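Local coordinates for glutathione-specific gamma-glutamylcyclotransferase (Saccharomyces cerevisiae S288c, PDB 5HWK), which cleaves glutathione into 5-oxo-L-proline and a Cys-Gly dipeptide, acting on glutathione but not on other gamma-glutamyl peptides, at residues G34-F39 with K73-Y78; R38-S43 with T58-E63; P53-T58 with A180-V185; V126-N131 with R154-S159. All coordinates share one frame; numbering follows the deposited sequence.

Interaction 1 of 4, residues G34-F39 with K73-Y78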
loop_
_atom_site.group_PDB
_atom_site.type_symbol
_atom_site.label_atom_id
_atom_site.label_comp_id
_atom_site.label_asym_id
_atom_site.label_seq_id
_atom_site.Cartn_x
_atom_site.Cartn_y
_atom_site.Cartn_z
ATOM N N GLY A 34 10.097 1.255 -4.181
ATOM C CA GLY A 34 10.742 0.297 -3.320
ATOM C C GLY A 34 9.836 -0.776 -2.739
ATOM O O GLY A 34 10.331 -1.630 -1.988
ATOM N N PHE A 35 8.526 -0.759 -3.038
ATOM C CA PHE A 35 7.556 -1.697 -2.476
ATOM C C PHE A 35 6.591 -2.089 -3.577
ATOM O O PHE A 35 6.294 -1.291 -4.475
ATOM C CB PHE A 35 6.756 -1.021 -1.354
ATOM C CG PHE A 35 7.578 -0.667 -0.129
ATOM C CD1 PHE A 35 8.257 0.554 -0.027
ATOM C CD2 PHE A 35 7.683 -1.573 0.928
ATOM C CE1 PHE A 35 9.009 0.844 1.096
ATOM C CE2 PHE A 35 8.454 -1.272 2.058
ATOM C CZ PHE A 35 9.100 -0.073 2.144
ATOM N N ALA A 36 6.080 -3.313 -3.499
ATOM C CA ALA A 36 4.941 -3.729 -4.301
ATOM C C ALA A 36 3.745 -3.912 -3.372
ATOM O O ALA A 36 3.882 -4.458 -2.276
ATOM C CB ALA A 36 5.216 -5.101 -4.927
ATOM N N ARG A 37 2.555 -3.540 -3.831
ATOM C CA ARG A 37 1.335 -3.726 -3.035
ATOM C C ARG A 37 0.595 -4.971 -3.540
ATOM O O ARG A 37 0.410 -5.124 -4.751
ATOM C CB ARG A 37 0.414 -2.518 -3.155
ATOM C CG ARG A 37 -0.963 -2.701 -2.516
ATOM C CD ARG A 37 -1.821 -1.455 -2.566
ATOM N NE ARG A 37 -1.871 -0.950 -3.917
ATOM C CZ ARG A 37 -1.786 0.341 -4.219
ATOM N NH1 ARG A 37 -1.859 1.272 -3.253
ATOM N NH2 ARG A 37 -1.668 0.723 -5.484
ATOM N N ARG A 38 0.245 -5.876 -2.625
ATOM C CA ARG A 38 -0.445 -7.102 -3.011
ATOM C C ARG A 38 -1.541 -7.363 -1.994
ATOM O O ARG A 38 -1.413 -7.040 -0.813
ATOM C CB ARG A 38 0.530 -8.315 -3.014
ATOM C CG ARG A 38 1.568 -8.317 -4.150
ATOM C CD ARG A 38 0.884 -8.485 -5.486
ATOM N NE ARG A 38 1.777 -8.565 -6.639
ATOM C CZ ARG A 38 2.195 -7.522 -7.352
ATOM N NH1 ARG A 38 1.881 -6.275 -6.983
ATOM N NH2 ARG A 38 2.960 -7.731 -8.424
ATOM N N PHE A 39 -2.608 -8.040 -2.443
ATOM C CA PHE A 39 -3.704 -8.390 -1.530
ATOM C C PHE A 39 -3.414 -9.755 -0.891
ATOM O O PHE A 39 -4.120 -10.756 -1.067
ATOM C CB PHE A 39 -5.048 -8.373 -2.251
ATOM C CG PHE A 39 -5.712 -7.011 -2.324
ATOM C CD1 PHE A 39 -5.015 -5.889 -2.728
ATOM C CD2 PHE A 39 -7.069 -6.887 -2.026
ATOM C CE1 PHE A 39 -5.646 -4.654 -2.817
ATOM C CE2 PHE A 39 -7.711 -5.697 -2.141
ATOM C CZ PHE A 39 -7.009 -4.568 -2.512
ATOM N N LYS A 73 8.970 -13.445 -9.560
ATOM C CA LYS A 73 8.230 -13.697 -10.786
ATOM C C LYS A 73 6.878 -12.999 -10.783
ATOM O O LYS A 73 6.437 -12.481 -11.815
ATOM C CB LYS A 73 8.060 -15.186 -10.992
ATOM C CG LYS A 73 9.339 -15.744 -11.573
ATOM C CD LYS A 73 9.288 -17.246 -11.725
ATOM C CE LYS A 73 10.620 -17.765 -12.273
ATOM N NZ LYS A 73 10.835 -17.432 -13.711
ATOM N N ASN A 74 6.232 -12.923 -9.622
ATOM C CA ASN A 74 4.917 -12.289 -9.559
ATOM C C ASN A 74 5.041 -10.778 -9.759
ATOM O O ASN A 74 4.241 -10.163 -10.470
ATOM C CB ASN A 74 4.277 -12.606 -8.221
ATOM C CG ASN A 74 2.998 -11.903 -8.043
ATOM O OD1 ASN A 74 2.983 -10.697 -7.772
ATOM N ND2 ASN A 74 1.899 -12.611 -8.207
ATOM N N VAL A 75 6.051 -10.166 -9.143
ATOM C CA VAL A 75 6.271 -8.745 -9.366
ATOM C C VAL A 75 6.629 -8.466 -10.816
ATOM O O VAL A 75 6.113 -7.516 -11.418
ATOM C CB VAL A 75 7.307 -8.201 -8.377
ATOM C CG1 VAL A 75 7.772 -6.799 -8.812
ATOM C CG2 VAL A 75 6.757 -8.258 -6.944
ATOM N N ASN A 76 7.503 -9.286 -11.414
ATOM C CA ASN A 76 7.844 -9.080 -12.819
ATOM C C ASN A 76 6.644 -9.288 -13.739
ATOM O O ASN A 76 6.552 -8.648 -14.789
ATOM C CB ASN A 76 9.024 -9.966 -13.236
ATOM C CG ASN A 76 10.350 -9.432 -12.748
ATOM O OD1 ASN A 76 10.498 -8.220 -12.549
ATOM N ND2 ASN A 76 11.316 -10.321 -12.536
ATOM N N LEU A 77 5.694 -10.137 -13.342
ATOM C CA LEU A 77 4.516 -10.380 -14.164
ATOM C C LEU A 77 3.697 -9.114 -14.370
ATOM O O LEU A 77 3.087 -8.943 -15.429
ATOM C CB LEU A 77 3.663 -11.466 -13.497
ATOM C CG LEU A 77 2.438 -11.999 -14.234
ATOM C CD1 LEU A 77 2.819 -12.430 -15.649
ATOM C CD2 LEU A 77 1.801 -13.157 -13.452
ATOM N N TYR A 78 3.683 -8.206 -13.384
ATOM C CA TYR A 78 2.840 -7.021 -13.446
ATOM C C TYR A 78 3.600 -5.711 -13.511
ATOM O O TYR A 78 2.969 -4.652 -13.505
ATOM C CB TYR A 78 1.841 -6.996 -12.278
ATOM C CG TYR A 78 0.951 -8.217 -12.276
ATOM C CD1 TYR A 78 -0.079 -8.330 -13.194
ATOM C CD2 TYR A 78 1.122 -9.256 -11.352
ATOM C CE1 TYR A 78 -0.907 -9.453 -13.210
ATOM C CE2 TYR A 78 0.294 -10.374 -11.364
ATOM C CZ TYR A 78 -0.701 -10.468 -12.299
ATOM O OH TYR A 78 -1.509 -11.573 -12.300
HETATM O O HOH W 1 4.319 -5.796 -9.980
#
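Asn74 and Arg38 make the polar part of this contact, where helix 69-78 lies across edge strand 35-40 of the small three-stranded antiparallel sheet; the axes of the short segments run almost perpendicular, 88° apart. The helix reaches the strand through Asn74, Val75 and Tyr78, roughly one turn. Asn74 comes first. Its CG stands anti to the backbone N (chi1 175°), which carries the amide toward the arginine, and its OD1 receives two nitrogens of one guanidinium side-on. The bond from Arg38 NE to Asn74 OD1 is 2.7 Å and in the carbonyl plane; that from Arg38 NH2 to the same OD1 is 3.0 Å and tilted from it. Guanidinium and amide planes stand 57° apart, and the backbone O of Asn74 adds a weak bond to NH2. Val75 supplies the apolar part: its CG2 meets Ala36 CB at 4.1 Å, while its carbonyl O takes a hydrogen from a water that itself accepts from Arg38 NH2. Ile84 and Leu90 also pack against this valine. Tyr78 follows one turn on from Asn74, its CD2 lying 3.8 Å from Arg38 NH2. Helix 219-232 also approaches, with Ala223 against Tyr78 and Tyr220 in a cation-pi contact with Arg38. The arginine chain bends at chi2, and its guanidinium turns back on its own strand: Arg38 NH1 donates to Arg37 O at 2.9 Å, with the nitrogen above the carbonyl plane and the oxygen almost exactly in the guanidinium plane.

Interaction 2 of 4, residues R38-S43 with T58-E63. With PO4 (phosphate ion), chain D.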
loop_
_atom_site.group_PDB
_atom_site.type_symbol
_atom_site.label_atom_id
_atom_site.label_comp_id
_atom_site.label_asym_id
_atom_site.label_seq_id
_atom_site.Cartn_x
_atom_site.Cartn_y
_atom_site.Cartn_z
ATOM N N ARG A 38 0.245 -5.876 -2.625
ATOM C CA ARG A 38 -0.445 -7.102 -3.011
ATOM C C ARG A 38 -1.541 -7.363 -1.994
ATOM O O ARG A 38 -1.413 -7.040 -0.813
ATOM C CB ARG A 38 0.530 -8.315 -3.014
ATOM C CG ARG A 38 1.568 -8.317 -4.150
ATOM C CD ARG A 38 0.884 -8.485 -5.486
ATOM N NE ARG A 38 1.777 -8.565 -6.639
ATOM C CZ ARG A 38 2.195 -7.522 -7.352
ATOM N NH1 ARG A 38 1.881 -6.275 -6.983
ATOM N NH2 ARG A 38 2.960 -7.731 -8.424
ATOM N N PHE A 39 -2.608 -8.040 -2.443
ATOM C CA PHE A 39 -3.704 -8.390 -1.530
ATOM C C PHE A 39 -3.414 -9.755 -0.891
ATOM O O PHE A 39 -4.120 -10.756 -1.067
ATOM C CB PHE A 39 -5.048 -8.373 -2.251
ATOM C CG PHE A 39 -5.712 -7.011 -2.324
ATOM C CD1 PHE A 39 -5.015 -5.889 -2.728
ATOM C CD2 PHE A 39 -7.069 -6.887 -2.026
ATOM C CE1 PHE A 39 -5.646 -4.654 -2.817
ATOM C CE2 PHE A 39 -7.711 -5.697 -2.141
ATOM C CZ PHE A 39 -7.009 -4.568 -2.512
ATOM N N TRP A 40 -2.280 -9.787 -0.179
ATOM C CA TRP A 40 -1.692 -10.976 0.426
ATOM C C TRP A 40 -1.776 -10.977 1.940
ATOM O O TRP A 40 -1.025 -11.721 2.597
ATOM C CB TRP A 40 -0.266 -11.169 -0.057
ATOM C CG TRP A 40 -0.166 -11.508 -1.502
ATOM C CD1 TRP A 40 -1.202 -11.782 -2.376
ATOM C CD2 TRP A 40 1.041 -11.697 -2.234
ATOM N NE1 TRP A 40 -0.688 -12.076 -3.619
ATOM C CE2 TRP A 40 0.686 -12.034 -3.559
ATOM C CE3 TRP A 40 2.394 -11.562 -1.911
ATOM C CZ2 TRP A 40 1.639 -12.242 -4.557
ATOM C CZ3 TRP A 40 3.343 -11.778 -2.912
ATOM C CH2 TRP A 40 2.955 -12.117 -4.210
ATOM N N GLN A 41 -2.682 -10.182 2.512
ATOM C CA GLN A 41 -2.942 -10.156 3.935
ATOM C C GLN A 41 -4.388 -10.600 4.153
ATOM O O GLN A 41 -5.294 -10.157 3.448
ATOM C CB GLN A 41 -2.686 -8.756 4.479
ATOM C CG GLN A 41 -2.877 -8.623 5.965
ATOM C CD GLN A 41 -1.632 -9.062 6.734
ATOM O OE1 GLN A 41 -0.704 -9.655 6.167
ATOM N NE2 GLN A 41 -1.589 -8.737 8.018
ATOM N N SER A 42 -4.614 -11.560 5.037
ATOM C CA SER A 42 -6.005 -11.939 5.279
ATOM C C SER A 42 -6.681 -10.990 6.273
ATOM O O SER A 42 -6.015 -10.349 7.085
ATOM C CB SER A 42 -6.059 -13.349 5.814
ATOM O OG SER A 42 -5.407 -13.343 7.028
ATOM N N SER A 43 -8.010 -10.829 6.128
ATOM C CA SER A 43 -8.805 -10.031 7.044
ATOM C C SER A 43 -9.847 -10.949 7.678
ATOM O O SER A 43 -10.626 -11.618 6.969
ATOM C CB SER A 43 -9.498 -8.909 6.303
ATOM O OG SER A 43 -10.426 -8.290 7.170
ATOM N N THR A 58 -1.270 -5.360 1.568
ATOM C CA THR A 58 -0.012 -5.151 2.301
ATOM C C THR A 58 1.028 -4.702 1.299
ATOM O O THR A 58 0.820 -4.762 0.109
ATOM C CB THR A 58 0.355 -6.427 3.098
ATOM O OG1 THR A 58 1.498 -6.138 3.897
ATOM C CG2 THR A 58 0.693 -7.582 2.197
ATOM N N LEU A 59 2.166 -4.204 1.796
ATOM C CA LEU A 59 3.268 -3.800 0.934
ATOM C C LEU A 59 4.407 -4.766 1.179
ATOM O O LEU A 59 4.671 -5.147 2.323
ATOM C CB LEU A 59 3.808 -2.448 1.368
ATOM C CG LEU A 59 3.076 -1.222 0.978
ATOM C CD1 LEU A 59 3.954 -0.000 1.436
ATOM C CD2 LEU A 59 2.813 -1.192 -0.509
ATOM N N ILE A 60 5.100 -5.146 0.122
ATOM C CA ILE A 60 6.237 -6.038 0.249
ATOM C C ILE A 60 7.467 -5.283 -0.229
ATOM O O ILE A 60 7.483 -4.754 -1.351
ATOM C CB ILE A 60 6.016 -7.313 -0.564
ATOM C CG1 ILE A 60 4.653 -7.868 -0.176
ATOM C CG2 ILE A 60 7.136 -8.271 -0.282
ATOM C CD1 ILE A 60 4.057 -8.540 -1.269
ATOM N N PRO A 61 8.502 -5.167 0.591
ATOM C CA PRO A 61 9.680 -4.417 0.162
ATOM C C PRO A 61 10.502 -5.199 -0.835
ATOM O O PRO A 61 10.522 -6.433 -0.841
ATOM C CB PRO A 61 10.477 -4.213 1.450
ATOM C CG PRO A 61 10.069 -5.332 2.300
ATOM C CD PRO A 61 8.606 -5.596 1.997
ATOM N N TYR A 62 11.249 -4.427 -1.628
ATOM C CA TYR A 62 12.150 -4.987 -2.635
ATOM C C TYR A 62 13.038 -6.088 -2.050
ATOM O O TYR A 62 13.208 -7.151 -2.655
ATOM C CB TYR A 62 13.033 -3.868 -3.213
ATOM C CG TYR A 62 14.086 -4.341 -4.181
ATOM C CD1 TYR A 62 13.783 -4.585 -5.518
ATOM C CD2 TYR A 62 15.383 -4.539 -3.759
ATOM C CE1 TYR A 62 14.728 -5.027 -6.403
ATOM C CE2 TYR A 62 16.353 -4.984 -4.635
ATOM C CZ TYR A 62 16.034 -5.217 -5.959
ATOM O OH TYR A 62 17.033 -5.633 -6.820
ATOM N N GLU A 63 13.626 -5.846 -0.873
ATOM C CA GLU A 63 14.574 -6.809 -0.322
ATOM C C GLU A 63 13.909 -8.143 0.007
ATOM O O GLU A 63 14.566 -9.192 -0.037
ATOM C CB GLU A 63 15.278 -6.226 0.901
HETATM P P PO4 D . -8.369 -7.788 10.007
HETATM O O1 PO4 D . -8.074 -9.265 10.250
HETATM O O2 PO4 D . -7.886 -6.951 11.171
HETATM O O3 PO4 D . -9.848 -7.586 9.646
HETATM O O4 PO4 D . -7.556 -7.363 8.734
#
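Arg38 and Thr58 face each other as a hydrogen-bonded antiparallel pair and exchange two backbone bonds: Thr58 N donates to Arg38 O at 2.9 Å, and Arg38 N donates to Thr58 O at 3.0 Å. Both are close to straight, with angles at the hydrogen of 168° and 162°. At the far end of the segment Ser43 OG gives a hydrogen bond of 2.6 Å to O3 of a phosphate, probably from the crystallisation liquor; His46, Asn117 and the backbone nitrogens of Thr44, Asp45 and Gln116 bind the same ion. The Thr58 hydroxyl turns to another element, bonding the carbonyl O of Gly163. Gln41 likewise sends its amide elsewhere, OE1 accepting from Asn167 ND2, so that CB is what it offers here, 4.1 Å from Thr58 CB. At Phe39, the centre of an inverse gamma turn, strand 35-40 is broken and the chain turns a corner before strand 42-43. Strand 54-61 lies between these two in the three-stranded antiparallel sheet and pairs with both, forming a beta hairpin with 42-43. Packing follows on the side of the sheet that carries Arg38, Thr58 and Ile60. Ile60 CD1 approaches the six-membered part of the indole at Trp40 CE3, 3.5 Å away, and also lies 3.8 Å from Arg38 CG; the Ile60 side chain crosses those of Trp40 and Arg38 at about a right angle. Arg38 CB sits over one face of that indole, 3.5 Å above its plane and toward the rim. Phe71 and Tyr220 also pack against Trp40.

Interaction 3 of 4, residues P53-T58 with A180-V185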
loop_
_atom_site.group_PDB
_atom_site.type_symbol
_atom_site.label_atom_id
_atom_site.label_comp_id
_atom_site.label_asym_id
_atom_site.label_seq_id
_atom_site.Cartn_x
_atom_site.Cartn_y
_atom_site.Cartn_z
ATOM N N PRO A 53 -11.709 -15.997 5.919
ATOM C CA PRO A 53 -11.032 -14.700 5.839
ATOM C C PRO A 53 -11.134 -14.072 4.461
ATOM O O PRO A 53 -11.261 -14.734 3.426
ATOM C CB PRO A 53 -9.576 -15.052 6.150
ATOM C CG PRO A 53 -9.656 -16.385 6.980
ATOM C CD PRO A 53 -10.811 -17.114 6.301
ATOM N N GLY A 54 -11.031 -12.761 4.451
ATOM C CA GLY A 54 -10.920 -12.022 3.211
ATOM C C GLY A 54 -9.463 -11.710 2.857
ATOM O O GLY A 54 -8.521 -12.246 3.449
ATOM N N ARG A 55 -9.283 -10.786 1.923
ATOM C CA ARG A 55 -7.977 -10.377 1.432
ATOM C C ARG A 55 -7.895 -8.867 1.408
ATOM O O ARG A 55 -8.716 -8.199 0.765
ATOM C CB ARG A 55 -7.659 -10.889 0.034
ATOM C CG ARG A 55 -7.671 -12.355 -0.102
ATOM C CD ARG A 55 -6.375 -12.897 0.487
ATOM N NE ARG A 55 -6.206 -14.343 0.276
ATOM C CZ ARG A 55 -6.638 -15.237 1.140
ATOM N NH1 ARG A 55 -7.288 -14.896 2.232
ATOM N NH2 ARG A 55 -6.411 -16.518 0.899
ATOM N N VAL A 56 -6.847 -8.309 2.036
ATOM C CA VAL A 56 -6.650 -6.864 2.088
ATOM C C VAL A 56 -5.188 -6.580 1.751
ATOM O O VAL A 56 -4.391 -7.490 1.541
ATOM C CB VAL A 56 -7.086 -6.297 3.457
ATOM C CG1 VAL A 56 -8.602 -6.396 3.612
ATOM C CG2 VAL A 56 -6.366 -6.965 4.598
ATOM N N ALA A 57 -4.867 -5.293 1.614
ATOM C CA ALA A 57 -3.577 -4.916 1.034
ATOM C C ALA A 57 -2.431 -4.941 2.043
ATOM O O ALA A 57 -2.582 -4.538 3.205
ATOM C CB ALA A 57 -3.680 -3.506 0.471
ATOM N N THR A 58 -1.270 -5.360 1.568
ATOM C CA THR A 58 -0.012 -5.151 2.301
ATOM C C THR A 58 1.028 -4.702 1.299
ATOM O O THR A 58 0.820 -4.762 0.109
ATOM C CB THR A 58 0.355 -6.427 3.098
ATOM O OG1 THR A 58 1.498 -6.138 3.897
ATOM C CG2 THR A 58 0.693 -7.582 2.197
ATOM N N ALA A 180 -8.614 -13.575 -6.199
ATOM C CA ALA A 180 -9.912 -13.118 -6.690
ATOM C C ALA A 180 -11.055 -14.019 -6.243
ATOM O O ALA A 180 -12.158 -13.523 -5.926
ATOM C CB ALA A 180 -9.882 -12.995 -8.204
ATOM N N LYS A 181 -10.824 -15.333 -6.215
ATOM C CA LYS A 181 -11.860 -16.265 -5.767
ATOM C C LYS A 181 -12.263 -15.938 -4.340
ATOM O O LYS A 181 -13.440 -15.997 -3.983
ATOM C CB LYS A 181 -11.336 -17.704 -5.842
ATOM C CG LYS A 181 -11.341 -18.261 -7.239
ATOM N N VAL A 182 -11.299 -15.586 -3.497
ATOM C CA VAL A 182 -11.641 -15.178 -2.131
ATOM C C VAL A 182 -12.359 -13.825 -2.109
ATOM O O VAL A 182 -13.423 -13.669 -1.481
ATOM C CB VAL A 182 -10.374 -15.155 -1.259
ATOM C CG1 VAL A 182 -10.740 -14.618 0.110
ATOM C CG2 VAL A 182 -9.742 -16.574 -1.209
ATOM N N ILE A 183 -11.810 -12.829 -2.804
ATOM C CA ILE A 183 -12.408 -11.501 -2.735
ATOM C C ILE A 183 -13.857 -11.525 -3.207
ATOM O O ILE A 183 -14.710 -10.820 -2.654
ATOM C CB ILE A 183 -11.567 -10.478 -3.517
ATOM C CG1 ILE A 183 -10.217 -10.293 -2.801
ATOM C CG2 ILE A 183 -12.305 -9.112 -3.596
ATOM C CD1 ILE A 183 -9.330 -9.401 -3.616
ATOM N N ALA A 184 -14.169 -12.369 -4.181
ATOM C CA ALA A 184 -15.489 -12.347 -4.792
ATOM C C ALA A 184 -16.560 -12.872 -3.853
ATOM O O ALA A 184 -17.736 -12.577 -4.066
ATOM C CB ALA A 184 -15.455 -13.223 -6.035
ATOM N N VAL A 185 -16.203 -13.670 -2.847
ATOM C CA VAL A 185 -17.197 -14.268 -1.944
ATOM C C VAL A 185 -17.153 -13.746 -0.514
ATOM O O VAL A 185 -18.094 -13.993 0.252
ATOM C CB VAL A 185 -17.129 -15.811 -1.951
ATOM C CG1 VAL A 185 -17.395 -16.343 -3.368
ATOM C CG2 VAL A 185 -15.820 -16.298 -1.321
#
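Val182 and Arg55 carry most of this contact between strand 54-58 and helix 180-185, and no hydrogen bond passes between the two segments. The packing is aliphatic against arginine. Val182 CG1 touches Arg55 CG at 3.8 Å, and its other methyl, CG2, lies over one face of the guanidinium, 3.9 Å from NH2 and displaced toward the rim. The two side chains cross at about a right angle. Ile183 adds its CG1 against Arg55 CB, also at 3.9 Å. Backbone meets side chain where Val182 CG1 comes within 3.4 Å of Pro53 O and rests on Gly54 CA.

The polar contacts hold the arginine itself. With the chain bent at chi2 (-77°), its head folds back so that Arg55 NH1 donates to Gly54 O at 3.2 Å, from above the carbonyl plane. Its NE forms a salt bridge with Glu174, a pairing that would be expected to fix the guanidinium under the valine methyl.

The segment axes approach to 7.3 Å at an angle of 107°. On its strand side the helix also presses Ile183 against Phe39 of strand 35-40, while Ala180, Lys181 and Ala184 contact helix 219-232.

Interaction 4 of 4, residues V126-N131 with R154-S159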
loop_
_atom_site.group_PDB
_atom_site.type_symbol
_atom_site.label_atom_id
_atom_site.label_comp_id
_atom_site.label_asym_id
_atom_site.label_seq_id
_atom_site.Cartn_x
_atom_site.Cartn_y
_atom_site.Cartn_z
ATOM N N VAL A 126 11.912 6.654 2.204
ATOM C CA VAL A 126 11.341 6.273 0.921
ATOM C C VAL A 126 11.532 7.344 -0.146
ATOM O O VAL A 126 11.431 8.547 0.120
ATOM C CB VAL A 126 9.856 5.871 1.058
ATOM C CG1 VAL A 126 9.014 7.022 1.494
ATOM C CG2 VAL A 126 9.362 5.294 -0.229
ATOM N N HIS A 127 11.839 6.892 -1.358
ATOM C CA HIS A 127 11.863 7.742 -2.541
ATOM C C HIS A 127 10.443 7.885 -3.097
ATOM O O HIS A 127 9.828 6.896 -3.530
ATOM C CB HIS A 127 12.785 7.148 -3.600
ATOM C CG HIS A 127 12.811 7.928 -4.875
ATOM N ND1 HIS A 127 12.956 7.335 -6.110
ATOM C CD2 HIS A 127 12.702 9.258 -5.104
ATOM C CE1 HIS A 127 12.936 8.267 -7.047
ATOM N NE2 HIS A 127 12.786 9.444 -6.463
ATOM N N LEU A 128 9.952 9.125 -3.135
ATOM C CA LEU A 128 8.604 9.459 -3.570
ATOM C C LEU A 128 8.659 10.382 -4.775
ATOM O O LEU A 128 9.561 11.221 -4.892
ATOM C CB LEU A 128 7.850 10.181 -2.474
ATOM C CG LEU A 128 7.668 9.394 -1.182
ATOM C CD1 LEU A 128 6.914 10.218 -0.173
ATOM C CD2 LEU A 128 6.945 8.070 -1.443
ATOM N N GLU A 129 7.669 10.261 -5.647
ATOM C CA GLU A 129 7.406 11.252 -6.675
ATOM C C GLU A 129 5.931 11.615 -6.599
ATOM O O GLU A 129 5.113 10.852 -6.077
ATOM C CB GLU A 129 7.663 10.722 -8.091
ATOM C CG GLU A 129 9.056 10.213 -8.399
ATOM C CD GLU A 129 9.062 9.362 -9.658
ATOM O OE1 GLU A 129 8.783 8.138 -9.568
ATOM O OE2 GLU A 129 9.314 9.923 -10.745
ATOM N N THR A 130 5.595 12.771 -7.159
ATOM C CA THR A 130 4.220 13.236 -7.163
ATOM C C THR A 130 3.928 13.987 -8.458
ATOM O O THR A 130 4.785 14.117 -9.338
ATOM C CB THR A 130 3.918 14.063 -5.913
ATOM O OG1 THR A 130 2.508 14.322 -5.850
ATOM C CG2 THR A 130 4.668 15.365 -5.963
ATOM N N ASN A 131 2.699 14.482 -8.577
ATOM C CA ASN A 131 2.297 15.184 -9.785
ATOM C C ASN A 131 2.781 16.631 -9.757
ATOM O O ASN A 131 3.338 17.113 -8.768
ATOM C CB ASN A 131 0.783 15.086 -10.022
ATOM C CG ASN A 131 -0.049 15.583 -8.840
ATOM O OD1 ASN A 131 0.355 16.484 -8.103
ATOM N ND2 ASN A 131 -1.235 14.998 -8.671
ATOM N N ARG A 154 16.668 12.084 -3.305
ATOM C CA ARG A 154 16.090 12.578 -2.068
ATOM C C ARG A 154 15.047 11.597 -1.560
ATOM O O ARG A 154 14.251 11.050 -2.331
ATOM C CB ARG A 154 15.454 13.940 -2.313
ATOM C CG ARG A 154 16.443 14.941 -2.883
ATOM C CD ARG A 154 15.944 16.353 -2.728
ATOM N NE ARG A 154 14.891 16.644 -3.688
ATOM C CZ ARG A 154 14.100 17.712 -3.627
ATOM N NH1 ARG A 154 14.239 18.587 -2.638
ATOM N NH2 ARG A 154 13.163 17.897 -4.548
ATOM N N VAL A 155 15.072 11.340 -0.257
ATOM C CA VAL A 155 14.123 10.401 0.335
ATOM C C VAL A 155 13.479 11.055 1.552
ATOM O O VAL A 155 14.034 11.992 2.152
ATOM C CB VAL A 155 14.760 9.050 0.692
ATOM C CG1 VAL A 155 15.227 8.342 -0.565
ATOM C CG2 VAL A 155 15.898 9.251 1.693
ATOM N N LEU A 156 12.271 10.576 1.879
ATOM C CA LEU A 156 11.467 11.063 2.995
ATOM C C LEU A 156 11.421 9.973 4.063
ATOM O O LEU A 156 11.095 8.811 3.742
ATOM C CB LEU A 156 10.050 11.416 2.501
ATOM C CG LEU A 156 9.144 12.155 3.475
ATOM C CD1 LEU A 156 9.719 13.561 3.780
ATOM C CD2 LEU A 156 7.710 12.273 2.930
ATOM N N LEU A 157 11.703 10.324 5.328
ATOM C CA LEU A 157 11.479 9.416 6.461
ATOM C C LEU A 157 9.970 9.328 6.744
ATOM O O LEU A 157 9.313 10.353 6.992
ATOM C CB LEU A 157 12.255 9.850 7.709
ATOM C CG LEU A 157 11.967 9.009 8.958
ATOM C CD1 LEU A 157 12.407 7.550 8.764
ATOM C CD2 LEU A 157 12.600 9.591 10.214
ATOM N N THR A 158 9.419 8.109 6.672
ATOM C CA THR A 158 7.976 7.896 6.789
ATOM C C THR A 158 7.691 6.705 7.690
ATOM O O THR A 158 8.496 5.792 7.822
ATOM C CB THR A 158 7.311 7.604 5.419
ATOM O OG1 THR A 158 7.762 6.335 4.901
ATOM C CG2 THR A 158 7.577 8.669 4.409
ATOM N N SER A 159 6.512 6.718 8.293
ATOM C CA SER A 159 5.974 5.571 8.999
ATOM C C SER A 159 4.964 4.883 8.103
ATOM O O SER A 159 4.299 5.530 7.301
ATOM C CB SER A 159 5.278 6.015 10.288
ATOM O OG SER A 159 6.248 6.488 11.223
HETATM O O HOH W 2 11.577 11.449 -2.509
#
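Val126 O receives the backbone NH of Leu156 at 2.8 Å, and Val155 CA also reaches this oxygen, at 3.3 Å, in a CA-H...O contact. The return bond from Val126 N to Leu156 O is equally short, making the two residues a hydrogen-bonded antiparallel pair; both bonds are nearly straight, 171° and 165° at the hydrogen. Beyond the pair the strands are joined through a water, which accepts from Leu128 N at 2.9 Å and donates to Arg154 O at 2.7 Å. Here strands 119-129 and 154-163 are neighbours in the six-stranded antiparallel sheet of the gamma-glutamylcyclotransferase fold. Strand 26-33 flanks 119-129 on its other edge, and strand 147-148 borders 154-163. On the face bearing Val126 and Leu156, Val126 CG1 sits between its own backbone N and carbonyl carbon (chi1 64°), and from there it meets Thr158 CG2 at 3.6 Å, the side chains crossing at about a right angle. The Thr158 hydroxyl bonds Val124 O. Leu128 CD1 and Leu156 CD2 touch methyl to methyl at 3.8 Å; Ile32 packs on Leu128, and Trp9 and Leu142 on Leu156. His127 brings its CB near Val155 CG1. Its ring carbon CD2 lies 3.6 Å from Arg154 O, while ND1 is hydrogen-bonded to Asp88 and the ring stacks with that of His33.

Overall arrangement
Interactions 1, 2 and 3 adjoin one another on the three-stranded sheet. Interactions 1 and 2 share Arg38 and Phe39, with centres about 9 Å apart, and Ala36 O probably accepts from Ile60 N at 2.8 Å between them; interactions 2 and 3 share Thr58. Phe39 links interactions 1 and 3, its CD2 touching Ile183 CD1 at 3.7 Å. Interaction 4 lies in the six-stranded sheet, its centre about 29 Å from that of interaction 3. The bound benzoic acid is about 7 Å from the Thr58 side chain and 10 Å from that of Thr158. Gln41 lies about 7 Å, side chain to side chain, from Glu115, the probable proton acceptor.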